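Local coordinates for uncharacterized protein (Neosartorya fumigata, PDB 5J5L), which binds lipid, here arachidonic acid held among its helices, and is probably a constitutive cell-wall protein recognised by the host's humoral immune response, at residues S11-D16 against S46-A51; A109-T114 against A143-I148. All coordinates share one frame; numbering follows the deposited sequence. Where two conformers were deposited one is given.

Interaction 1: S11-D16 against S46-A51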
loop_
_atom_site.group_PDB
_atom_site.type_symbol
_atom_site.label_atom_id
_atom_site.label_comp_id
_atom_site.label_asym_id
_atom_site.label_seq_id
_atom_site.Cartn_x
_atom_site.Cartn_y
_atom_site.Cartn_z
ATOM N N SER A 11 1.889 -5.034 -9.388
ATOM C CA SER A 11 3.354 -5.000 -9.491
ATOM C C SER A 11 3.873 -3.564 -9.422
ATOM O O SER A 11 4.889 -3.285 -8.787
ATOM C CB SER A 11 3.803 -5.639 -10.792
ATOM O OG SER A 11 5.215 -5.754 -10.855
ATOM N N THR A 12 3.168 -2.659 -10.087
ATOM C CA THR A 12 3.515 -1.237 -10.064
ATOM C C THR A 12 3.448 -0.711 -8.622
ATOM O O THR A 12 4.318 0.041 -8.166
ATOM C CB THR A 12 2.579 -0.445 -11.002
ATOM O OG1 THR A 12 2.809 -0.845 -12.366
ATOM C CG2 THR A 12 2.804 1.058 -10.885
ATOM N N ILE A 13 2.417 -1.112 -7.900
ATOM C CA ILE A 13 2.298 -0.761 -6.481
ATOM C C ILE A 13 3.505 -1.289 -5.684
ATOM O O ILE A 13 4.105 -0.548 -4.887
ATOM C CB ILE A 13 0.963 -1.265 -5.892
ATOM C CG1 ILE A 13 -0.202 -0.482 -6.517
ATOM C CG2 ILE A 13 0.954 -1.150 -4.375
ATOM C CD1 ILE A 13 -1.549 -1.166 -6.400
ATOM N N LYS A 14 3.863 -2.543 -5.920
ATOM C CA LYS A 14 5.012 -3.152 -5.242
ATOM C C LYS A 14 6.267 -2.329 -5.501
ATOM O O LYS A 14 7.034 -2.011 -4.580
ATOM C CB LYS A 14 5.225 -4.582 -5.745
ATOM C CG LYS A 14 6.240 -5.384 -4.942
ATOM C CD LYS A 14 6.412 -6.763 -5.556
ATOM C CE LYS A 14 7.174 -7.714 -4.654
ATOM N NZ LYS A 14 6.267 -8.413 -3.699
ATOM N N THR A 15 6.489 -1.986 -6.762
ATOM C CA THR A 15 7.641 -1.159 -7.115
ATOM C C THR A 15 7.619 0.194 -6.403
ATOM O O THR A 15 8.643 0.615 -5.844
ATOM C CB THR A 15 7.754 -1.018 -8.641
ATOM O OG1 THR A 15 7.877 -2.328 -9.184
ATOM C CG2 THR A 15 8.975 -0.202 -9.030
ATOM N N ASP A 16 6.455 0.855 -6.376
ATOM C CA ASP A 16 6.298 2.137 -5.681
ATOM C C ASP A 16 6.689 2.031 -4.207
ATOM O O ASP A 16 7.395 2.896 -3.682
ATOM C CB ASP A 16 4.847 2.626 -5.718
ATOM C CG ASP A 16 4.347 2.997 -7.109
ATOM O OD1 ASP A 16 5.142 3.314 -8.047
ATOM O OD2 ASP A 16 3.091 3.034 -7.249
ATOM N N SER A 46 -2.082 7.119 -6.406
ATOM C CA SER A 46 -2.692 7.056 -7.724
ATOM C C SER A 46 -2.730 5.614 -8.238
ATOM O O SER A 46 -3.726 5.177 -8.817
ATOM C CB SER A 46 -1.899 7.929 -8.703
ATOM O OG SER A 46 -2.518 7.994 -9.968
ATOM N N ASP A 47 -1.622 4.909 -8.058
ATOM C CA ASP A 47 -1.498 3.526 -8.522
ATOM C C ASP A 47 -2.431 2.572 -7.770
ATOM O O ASP A 47 -2.977 1.636 -8.377
ATOM C CB ASP A 47 -0.030 3.075 -8.448
ATOM C CG ASP A 47 0.868 3.810 -9.480
ATOM O OD1 ASP A 47 0.347 4.322 -10.495
ATOM O OD2 ASP A 47 2.102 3.865 -9.281
ATOM N N ILE A 48 -2.639 2.812 -6.482
ATOM C CA ILE A 48 -3.580 1.999 -5.709
ATOM C C ILE A 48 -4.995 2.261 -6.232
ATOM O O ILE A 48 -5.756 1.328 -6.465
ATOM C CB ILE A 48 -3.498 2.296 -4.190
ATOM C CG1 ILE A 48 -2.149 1.817 -3.606
ATOM C CG2 ILE A 48 -4.653 1.627 -3.446
ATOM C CD1 ILE A 48 -1.809 2.381 -2.257
ATOM N N ASP A 49 -5.332 3.532 -6.413
ATOM C CA ASP A 49 -6.650 3.915 -6.932
ATOM C C ASP A 49 -6.874 3.349 -8.338
ATOM O O ASP A 49 -7.991 2.929 -8.659
ATOM C CB ASP A 49 -6.830 5.432 -6.923
ATOM C CG ASP A 49 -7.038 5.992 -5.513
ATOM O OD1 ASP A 49 -7.279 5.200 -4.569
ATOM O OD2 ASP A 49 -6.956 7.220 -5.345
ATOM N N GLN A 50 -5.814 3.284 -9.155
ATOM C CA GLN A 50 -5.927 2.691 -10.490
ATOM C C GLN A 50 -6.254 1.200 -10.395
ATOM O O GLN A 50 -7.121 0.703 -11.127
ATOM C CB GLN A 50 -4.644 2.908 -11.297
ATOM C CG GLN A 50 -4.672 2.290 -12.698
ATOM C CD GLN A 50 -5.721 2.921 -13.593
ATOM O OE1 GLN A 50 -6.672 2.262 -14.013
ATOM N NE2 GLN A 50 -5.565 4.207 -13.873
ATOM N N ALA A 51 -5.554 0.495 -9.508
ATOM C CA ALA A 51 -5.813 -0.930 -9.258
ATOM C C ALA A 51 -7.266 -1.171 -8.816
ATOM O O ALA A 51 -7.931 -2.088 -9.309
ATOM C CB ALA A 51 -4.846 -1.488 -8.231
#

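Interaction 2: A109-T114 against A143-I148. With ACD (arachidonic acid), chain B.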
loop_
_atom_site.group_PDB
_atom_site.type_symbol
_atom_site.label_atom_id
_atom_site.label_comp_id
_atom_site.label_asym_id
_atom_site.label_seq_id
_atom_site.Cartn_x
_atom_site.Cartn_y
_atom_site.Cartn_z
ATOM N N ALA A 109 -4.603 8.255 4.197
ATOM C CA ALA A 109 -5.003 8.109 2.788
ATOM C C ALA A 109 -4.663 6.737 2.248
ATOM O O ALA A 109 -5.479 6.090 1.589
ATOM C CB ALA A 109 -4.353 9.183 1.923
ATOM N N LEU A 110 -3.440 6.290 2.508
ATOM C CA LEU A 110 -2.995 4.996 2.015
ATOM C C LEU A 110 -3.778 3.836 2.614
ATOM O O LEU A 110 -4.114 2.879 1.895
ATOM C CB LEU A 110 -1.506 4.823 2.286
ATOM C CG LEU A 110 -0.603 5.675 1.377
ATOM C CD1 LEU A 110 0.789 5.766 1.996
ATOM C CD2 LEU A 110 -0.534 5.141 -0.050
ATOM N N GLN A 111 -4.078 3.916 3.906
ATOM C CA GLN A 111 -4.889 2.886 4.529
ATOM C C GLN A 111 -6.273 2.859 3.865
ATOM O O GLN A 111 -6.767 1.785 3.520
ATOM C CB GLN A 111 -5.034 3.059 6.030
ATOM C CG GLN A 111 -5.820 1.898 6.618
ATOM C CD GLN A 111 -5.820 1.825 8.117
ATOM O OE1 GLN A 111 -5.600 2.811 8.811
ATOM N NE2 GLN A 111 -6.105 0.638 8.628
ATOM N N SER A 112 -6.911 4.021 3.715
ATOM C CA SER A 112 -8.233 4.077 3.094
ATOM C C SER A 112 -8.225 3.481 1.688
ATOM O O SER A 112 -9.111 2.673 1.310
ATOM C CB SER A 112 -8.727 5.528 3.040
ATOM O OG SER A 112 -10.014 5.604 2.461
ATOM N N LYS A 113 -7.239 3.895 0.909
ATOM C CA LYS A 113 -7.149 3.480 -0.492
ATOM C C LYS A 113 -6.803 1.989 -0.610
ATOM O O LYS A 113 -7.353 1.288 -1.473
ATOM C CB LYS A 113 -6.160 4.361 -1.258
ATOM C CG LYS A 113 -6.616 5.801 -1.412
ATOM C CD LYS A 113 -5.543 6.665 -2.052
ATOM C CE LYS A 113 -5.989 8.119 -2.106
ATOM N NZ LYS A 113 -7.246 8.298 -2.882
ATOM N N THR A 114 -5.929 1.510 0.271
ATOM C CA THR A 114 -5.563 0.083 0.291
ATOM C C THR A 114 -6.767 -0.775 0.726
ATOM O O THR A 114 -7.027 -1.847 0.158
ATOM C CB THR A 114 -4.381 -0.170 1.229
ATOM O OG1 THR A 114 -3.264 0.606 0.779
ATOM C CG2 THR A 114 -3.995 -1.670 1.254
ATOM N N ALA A 143 -0.814 -3.052 10.744
ATOM C CA ALA A 143 0.457 -2.365 10.546
ATOM C C ALA A 143 0.272 -0.852 10.340
ATOM O O ALA A 143 0.992 -0.041 10.927
ATOM C CB ALA A 143 1.229 -2.983 9.387
ATOM N N PHE A 144 -0.719 -0.483 9.532
ATOM C CA PHE A 144 -1.080 0.921 9.366
ATOM C C PHE A 144 -1.461 1.546 10.714
ATOM O O PHE A 144 -1.026 2.653 11.036
ATOM C CB PHE A 144 -2.263 1.082 8.390
ATOM C CG PHE A 144 -1.866 1.196 6.945
ATOM C CD1 PHE A 144 -1.140 2.288 6.482
ATOM C CD2 PHE A 144 -2.289 0.240 6.033
ATOM C CE1 PHE A 144 -0.810 2.394 5.145
ATOM C CE2 PHE A 144 -1.953 0.343 4.690
ATOM C CZ PHE A 144 -1.211 1.412 4.254
ATOM N N SER A 145 -2.281 0.854 11.494
ATOM C CA SER A 145 -2.745 1.386 12.790
ATOM C C SER A 145 -1.566 1.666 13.706
ATOM O O SER A 145 -1.539 2.669 14.405
ATOM C CB SER A 145 -3.714 0.438 13.485
ATOM O OG SER A 145 -4.858 0.207 12.664
ATOM N N SER A 146 -0.583 0.770 13.717
ATOM C CA SER A 146 0.594 0.975 14.543
ATOM C C SER A 146 1.376 2.235 14.082
ATOM O O SER A 146 1.735 3.079 14.888
ATOM C CB SER A 146 1.452 -0.296 14.531
ATOM O OG SER A 146 2.615 -0.142 15.303
ATOM N N ALA A 147 1.645 2.356 12.788
ATOM C CA ALA A 147 2.359 3.530 12.274
ATOM C C ALA A 147 1.605 4.825 12.529
ATOM O O ALA A 147 2.193 5.827 12.918
ATOM C CB ALA A 147 2.674 3.366 10.799
ATOM N N ILE A 148 0.295 4.795 12.318
ATOM C CA ILE A 148 -0.550 5.960 12.629
ATOM C C ILE A 148 -0.458 6.357 14.091
ATOM O O ILE A 148 -0.341 7.545 14.419
ATOM C CB ILE A 148 -2.016 5.713 12.180
ATOM C CG1 ILE A 148 -2.106 5.714 10.643
ATOM C CG2 ILE A 148 -2.959 6.750 12.779
ATOM C CD1 ILE A 148 -3.355 5.045 10.105
HETATM C C1 ACD B . 11.423 10.770 3.270
HETATM C C2 ACD B . 9.981 10.965 3.674
HETATM C C3 ACD B . 9.910 11.591 5.052
HETATM C C4 ACD B . 8.495 12.098 5.342
HETATM C C5 ACD B . 8.032 13.020 4.239
HETATM C C6 ACD B . 6.940 12.827 3.477
HETATM C C7 ACD B . 5.968 11.689 3.662
HETATM C C8 ACD B . 6.115 10.611 2.601
HETATM C C9 ACD B . 5.946 9.301 2.842
HETATM C C10 ACD B . 5.639 8.689 4.198
HETATM C C11 ACD B . 4.168 8.402 4.349
HETATM C C12 ACD B . 3.600 7.195 4.470
HETATM C C13 ACD B . 4.297 5.849 4.452
HETATM C C14 ACD B . 4.318 5.421 2.995
HETATM C C15 ACD B . 4.235 4.155 2.571
HETATM C C16 ACD B . 4.096 2.980 3.498
HETATM C C17 ACD B . 3.573 1.786 2.713
HETATM C C18 ACD B . 2.134 1.983 2.273
HETATM C C19 ACD B . 1.582 0.731 1.634
HETATM C C20 ACD B . 0.467 0.985 0.653
HETATM O O1 ACD B . 11.922 9.686 3.601
HETATM O O2 ACD B . 12.036 11.641 2.624
HETATM O O HOH W 1 -5.842 2.579 11.486
HETATM O O HOH W 2 -7.215 -0.631 11.350
#

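Interaction 1: S11-D16 against S46-A51
Asp47 meets three side chains of helix 3-26, with Thr12, Ile13 and Asp16 disposed along one stripe of that helix. The two helices run nearly antiparallel, their local axes 163° apart and 9.3 Å from each other at closest approach. With CG of Asp47 set anti to its own carbonyl carbon (chi1 -69°), the carboxylate is carried across to helix 3-26, where OD2 lies only 2.4 Å from Asp16 OD2. The two side chains come together at about a right angle, yet their carboxylate planes are nearly coplanar, 15° apart. The methyl CG2 of Thr12 approaches the same oxygen, 3.3 Å from Asp47 OD2, whereas Thr12 OG1 is bonded to Ser8 O within its own helix. The other oxygen, Asp47 OD1, accepts a hydrogen bond from Gln43 NE2 one turn earlier, which steadies the carboxylate from its own helix.

Ile48 comes next and meets the tip of Ile13: Ile13 CD1 packs 3.8 Å from Ile48 CA and 4.1 Å from Ile48 CG1, having passed over the carbonyl oxygen of Asp47. One turn on, Ala51 finishes the apolar line, its CB 3.8 Å from Ile13 CD1. A single isoleucine methyl thus touches Asp47 O, Ile48 and Ala51, while Leu44, also on helix 31-56, and Leu76 of helix 63-89 pack on Ile13 as well. Ile48 also borders the arachidonic acid pocket, joining this packing to the lipid's surroundings.

Two ionised carboxylates would be expected to repel at so short a separation. One acid of the Asp16–Asp47 pair is therefore probably protonated, which would relieve that repulsion and implies a raised apparent pKa, although so short a distance leaves the details doubtful.

Interaction 2: A109-T114 against A143-I148
Gln111 lies over one face of the Phe144 ring, its CB 3.9 Å from the ring centroid and 17° off the normal, a CH-pi contact made by the aliphatic part of a polar side chain. Its CA also stands above the ring centre, so the phenyl group is pressed flat against the backbone of helix 100-124. The two side chains lie alongside each other, pointing opposite ways: Gln111, fully extended with CG anti to the backbone N (chi1 -176°), runs back along Phe144 until CD is 3.6 Å from Phe144 CB, and the amide stays within 20° of the ring plane. There OE1 meets the Ile148 methyl CD1 at 3.4 Å.

The amide end is wired to Ser145 through two waters. One donates to both Gln111 OE1 and Ser145 OG; the other accepts from Gln111 NE2 and donates to Ser145 OG. Asp141 takes part as well, OD1 bonding Gln111 NE2 and its carbonyl oxygen bonding Ser145 OG.

At the far end of the ring lie Leu110 and the tail of the lipid. Leu110 CB is 3.8 Å from Phe144 CE1, and arachidonic acid C19 comes to 3.9 Å from Phe144 CZ. Thr114 OG1 donates to Leu110 O of its own helix at 2.7 Å, which gives the hydroxyl a polar partner where it borders the lipid's terminal carbon C20.

The contact thus joins antiparallel helices 100-124 and 127-150; helix 31-56 packs against Leu110 through Glu41 and Glu45, while Ala143 and Ala147 lean on helix 63-89.

Overall arrangement
Both contacts join consecutive antiparallel helices of an all-helical bundle: interaction 1 pairs 3-26 with 31-56, interaction 2 pairs 100-124 with 127-150. Each is partly buried, passing from a polar outer edge to an apolar inner side, but the edges differ: two acids meet directly in interaction 1, whereas an amide and a hydroxyl are linked through water in interaction 2. The inner sides converge on arachidonic acid, which Ile48 borders from one pair and Leu110, Thr114 and Phe144 from the other. Helices 31-56 and 100-124 unite the two, with Ile48 CD1 packed on Leu110 and Thr114 and a salt bridge from Lys113 NZ to Asp49 OD2 (2.7 Å).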